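PDB 5L9G: periplasmic binding protein from Agrobacterium tumefaciens str. B6, which binds the opine mannopine in the periplasm, probably delivering it to an ABC transporter for uptake. Local coordinates for residues Met162-Leu170 with Lys188-Glu196. Numbering follows the deposited sequence.
Sequences MIEAAALAL and KAAIAKLTE
Ala166 and Ala190 meet where helix 162-169 crosses the 188-196 part of helix 184-197 almost perpendicularly, at 91°, an alpha-alpha packing in one lobe of the periplasmic binding protein fold. Small residues suit this point because their methyls let the backbones come close: the two CA atoms lie 5.0 Å apart, and Ala166, which points its methyl at the other helix, rests CB 3.2 Å from Ala190 O, a carbonyl already used by Leu194 N within its own helix. Leu194 fills the flank of the crossing. Its first torsion places CG beside the backbone N, and Leu194 CG lies 3.7 Å from Ala166 CB. Leu194 CD2 packs against the carbonyl oxygen of Met162. Ile163 closes this buried side, its long branch bringing CD1 to both Ile191 CD1 and Leu194 CD1 and meeting the leucine side chain at about a right angle; Trp333 and Ala337 of helix 324-343 also touch Ile191.

Toward solvent the packing changes character. Leu170 sends CD1 over the backbone of Ala189, 3.7 Å from its O, while Leu170 CD2 lies 3.8 Å from Lys193 CD as the two side chains run past one another in opposite directions. A lysine serves well at this margin, since its methylenes can cover apolar neighbours while its ammonium stays with polar company. With CG anti to the backbone N (chi1 -172°) and a bend at chi2, the chain passes Ala166 O and brings Lys193 CE within 3.9 Å of Ala169 CB. Beyond it, Lys193 NZ forms a salt bridge to Glu196 OE2 at 3.3 Å, approaching the carboxylate from its syn side, 26° out of plane.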
loop_
_atom_site.group_PDB
_atom_site.type_symbol
_atom_site.label_atom_id
_atom_site.label_comp_id
_atom_site.label_asym_id
_atom_site.label_seq_id
_atom_site.Cartn_x
_atom_site.Cartn_y
_atom_site.Cartn_z
ATOM N N MET A 162 -10.465 0.591 0.125
ATOM C CA MET A 162 -11.728 0.149 -0.496
ATOM C C MET A 162 -12.962 0.711 0.216
ATOM O O MET A 162 -13.900 1.157 -0.456
ATOM C CB MET A 162 -11.788 -1.390 -0.602
ATOM C CG MET A 162 -10.521 -2.018 -1.222
ATOM S SD MET A 162 -10.256 -1.491 -2.950
ATOM C CE MET A 162 -8.678 -0.719 -2.828
ATOM N N ILE A 163 -12.970 0.701 1.566
ATOM C CA ILE A 163 -14.074 1.266 2.363
ATOM C C ILE A 163 -14.153 2.780 2.095
ATOM O O ILE A 163 -15.235 3.315 1.861
ATOM C CB ILE A 163 -13.903 0.979 3.890
ATOM C CG1 ILE A 163 -13.715 -0.545 4.198
ATOM C CG2 ILE A 163 -15.033 1.608 4.727
ATOM C CD1 ILE A 163 -14.890 -1.507 3.852
ATOM N N GLU A 164 -12.990 3.447 2.126
ATOM C CA GLU A 164 -12.874 4.891 1.893
ATOM C C GLU A 164 -13.317 5.257 0.484
ATOM O O GLU A 164 -13.930 6.322 0.313
ATOM C CB GLU A 164 -11.445 5.377 2.149
ATOM C CG GLU A 164 -10.938 5.170 3.570
ATOM C CD GLU A 164 -10.119 3.899 3.763
ATOM O OE1 GLU A 164 -9.150 3.929 4.554
ATOM O OE2 GLU A 164 -10.456 2.867 3.144
ATOM N N ALA A 165 -13.026 4.373 -0.524
ATOM C CA ALA A 165 -13.421 4.582 -1.930
ATOM C C ALA A 165 -14.946 4.713 -2.008
ATOM O O ALA A 165 -15.442 5.617 -2.662
ATOM C CB ALA A 165 -12.941 3.420 -2.804
ATOM N N ALA A 166 -15.674 3.844 -1.289
ATOM C CA ALA A 166 -17.132 3.861 -1.233
ATOM C C ALA A 166 -17.644 5.154 -0.587
ATOM O O ALA A 166 -18.587 5.750 -1.119
ATOM C CB ALA A 166 -17.646 2.647 -0.488
ATOM N N ALA A 167 -16.994 5.615 0.516
ATOM C CA ALA A 167 -17.354 6.877 1.192
ATOM C C ALA A 167 -17.218 8.041 0.192
ATOM O O ALA A 167 -18.154 8.820 0.051
ATOM C CB ALA A 167 -16.461 7.111 2.400
ATOM N N LEU A 168 -16.099 8.071 -0.585
ATOM C CA LEU A 168 -15.869 9.080 -1.628
ATOM C C LEU A 168 -16.930 9.014 -2.730
ATOM O O LEU A 168 -17.447 10.055 -3.117
ATOM C CB LEU A 168 -14.455 8.940 -2.234
ATOM C CG LEU A 168 -13.314 9.382 -1.336
ATOM C CD1 LEU A 168 -12.001 8.874 -1.863
ATOM C CD2 LEU A 168 -13.306 10.919 -1.160
ATOM N N ALA A 169 -17.279 7.798 -3.210
ATOM C CA ALA A 169 -18.318 7.597 -4.237
ATOM C C ALA A 169 -19.670 8.163 -3.815
ATOM O O ALA A 169 -20.423 8.622 -4.672
ATOM C CB ALA A 169 -18.477 6.127 -4.542
ATOM N N LEU A 170 -19.979 8.103 -2.496
ATOM C CA LEU A 170 -21.218 8.605 -1.894
ATOM C C LEU A 170 -21.283 10.151 -1.858
ATOM O O LEU A 170 -22.314 10.707 -1.495
ATOM C CB LEU A 170 -21.388 8.012 -0.479
ATOM C CG LEU A 170 -21.770 6.517 -0.398
ATOM C CD1 LEU A 170 -21.608 6.001 1.018
ATOM C CD2 LEU A 170 -23.224 6.286 -0.861
ATOM N N LYS A 188 -21.921 1.765 7.601
ATOM C CA LYS A 188 -22.927 0.902 6.984
ATOM C C LYS A 188 -23.261 1.340 5.556
ATOM O O LYS A 188 -23.429 0.486 4.685
ATOM C CB LYS A 188 -24.195 0.830 7.851
ATOM C CG LYS A 188 -24.045 -0.109 9.045
ATOM C CD LYS A 188 -25.362 -0.306 9.787
ATOM C CE LYS A 188 -25.271 -1.474 10.747
ATOM N NZ LYS A 188 -26.602 -1.865 11.282
ATOM N N ALA A 189 -23.354 2.669 5.318
ATOM C CA ALA A 189 -23.662 3.223 3.996
ATOM C C ALA A 189 -22.522 2.900 3.004
ATOM O O ALA A 189 -22.780 2.613 1.833
ATOM C CB ALA A 189 -23.857 4.726 4.093
ATOM N N ALA A 190 -21.266 2.941 3.483
ATOM C CA ALA A 190 -20.078 2.658 2.676
ATOM C C ALA A 190 -20.093 1.185 2.231
ATOM O O ALA A 190 -19.870 0.895 1.056
ATOM C CB ALA A 190 -18.819 2.979 3.471
ATOM N N ILE A 191 -20.463 0.269 3.148
ATOM C CA ILE A 191 -20.588 -1.164 2.854
ATOM C C ILE A 191 -21.759 -1.410 1.887
ATOM O O ILE A 191 -21.613 -2.213 0.959
ATOM C CB ILE A 191 -20.638 -1.990 4.173
ATOM C CG1 ILE A 191 -19.216 -2.128 4.773
ATOM C CG2 ILE A 191 -21.332 -3.366 4.022
ATOM C CD1 ILE A 191 -18.190 -3.010 3.986
ATOM N N ALA A 192 -22.879 -0.658 2.058
ATOM C CA ALA A 192 -24.046 -0.743 1.171
ATOM C C ALA A 192 -23.666 -0.326 -0.264
ATOM O O ALA A 192 -24.115 -0.949 -1.229
ATOM C CB ALA A 192 -25.176 0.129 1.696
ATOM N N LYS A 193 -22.819 0.709 -0.391
ATOM C CA LYS A 193 -22.325 1.212 -1.679
ATOM C C LYS A 193 -21.443 0.164 -2.368
ATOM O O LYS A 193 -21.567 -0.032 -3.577
ATOM C CB LYS A 193 -21.580 2.553 -1.490
ATOM C CG LYS A 193 -21.200 3.269 -2.782
ATOM C CD LYS A 193 -22.416 3.707 -3.585
ATOM C CE LYS A 193 -22.055 4.496 -4.817
ATOM N NZ LYS A 193 -23.274 4.937 -5.553
ATOM N N LEU A 194 -20.569 -0.509 -1.600
ATOM C CA LEU A 194 -19.700 -1.565 -2.127
ATOM C C LEU A 194 -20.545 -2.767 -2.572
ATOM O O LEU A 194 -20.251 -3.377 -3.605
ATOM C CB LEU A 194 -18.650 -1.994 -1.090
ATOM C CG LEU A 194 -17.467 -1.045 -0.836
ATOM C CD1 LEU A 194 -16.773 -1.374 0.486
ATOM C CD2 LEU A 194 -16.462 -1.067 -1.985
ATOM N N THR A 195 -21.610 -3.091 -1.802
ATOM C CA THR A 195 -22.557 -4.165 -2.109
ATOM C C THR A 195 -23.251 -3.885 -3.444
ATOM O O THR A 195 -23.376 -4.787 -4.265
ATOM C CB THR A 195 -23.531 -4.366 -0.926
ATOM O OG1 THR A 195 -22.774 -4.689 0.241
ATOM C CG2 THR A 195 -24.567 -5.458 -1.182
ATOM N N GLU A 196 -23.665 -2.630 -3.664
ATOM C CA GLU A 196 -24.317 -2.164 -4.892
ATOM C C GLU A 196 -23.376 -2.362 -6.109
ATOM O O GLU A 196 -23.832 -2.762 -7.185
ATOM C CB GLU A 196 -24.672 -0.678 -4.730
ATOM C CG GLU A 196 -25.498 -0.064 -5.845
ATOM C CD GLU A 196 -25.584 1.447 -5.716
ATOM O OE1 GLU A 196 -26.380 1.924 -4.876
ATOM O OE2 GLU A 196 -24.807 2.149 -6.404
#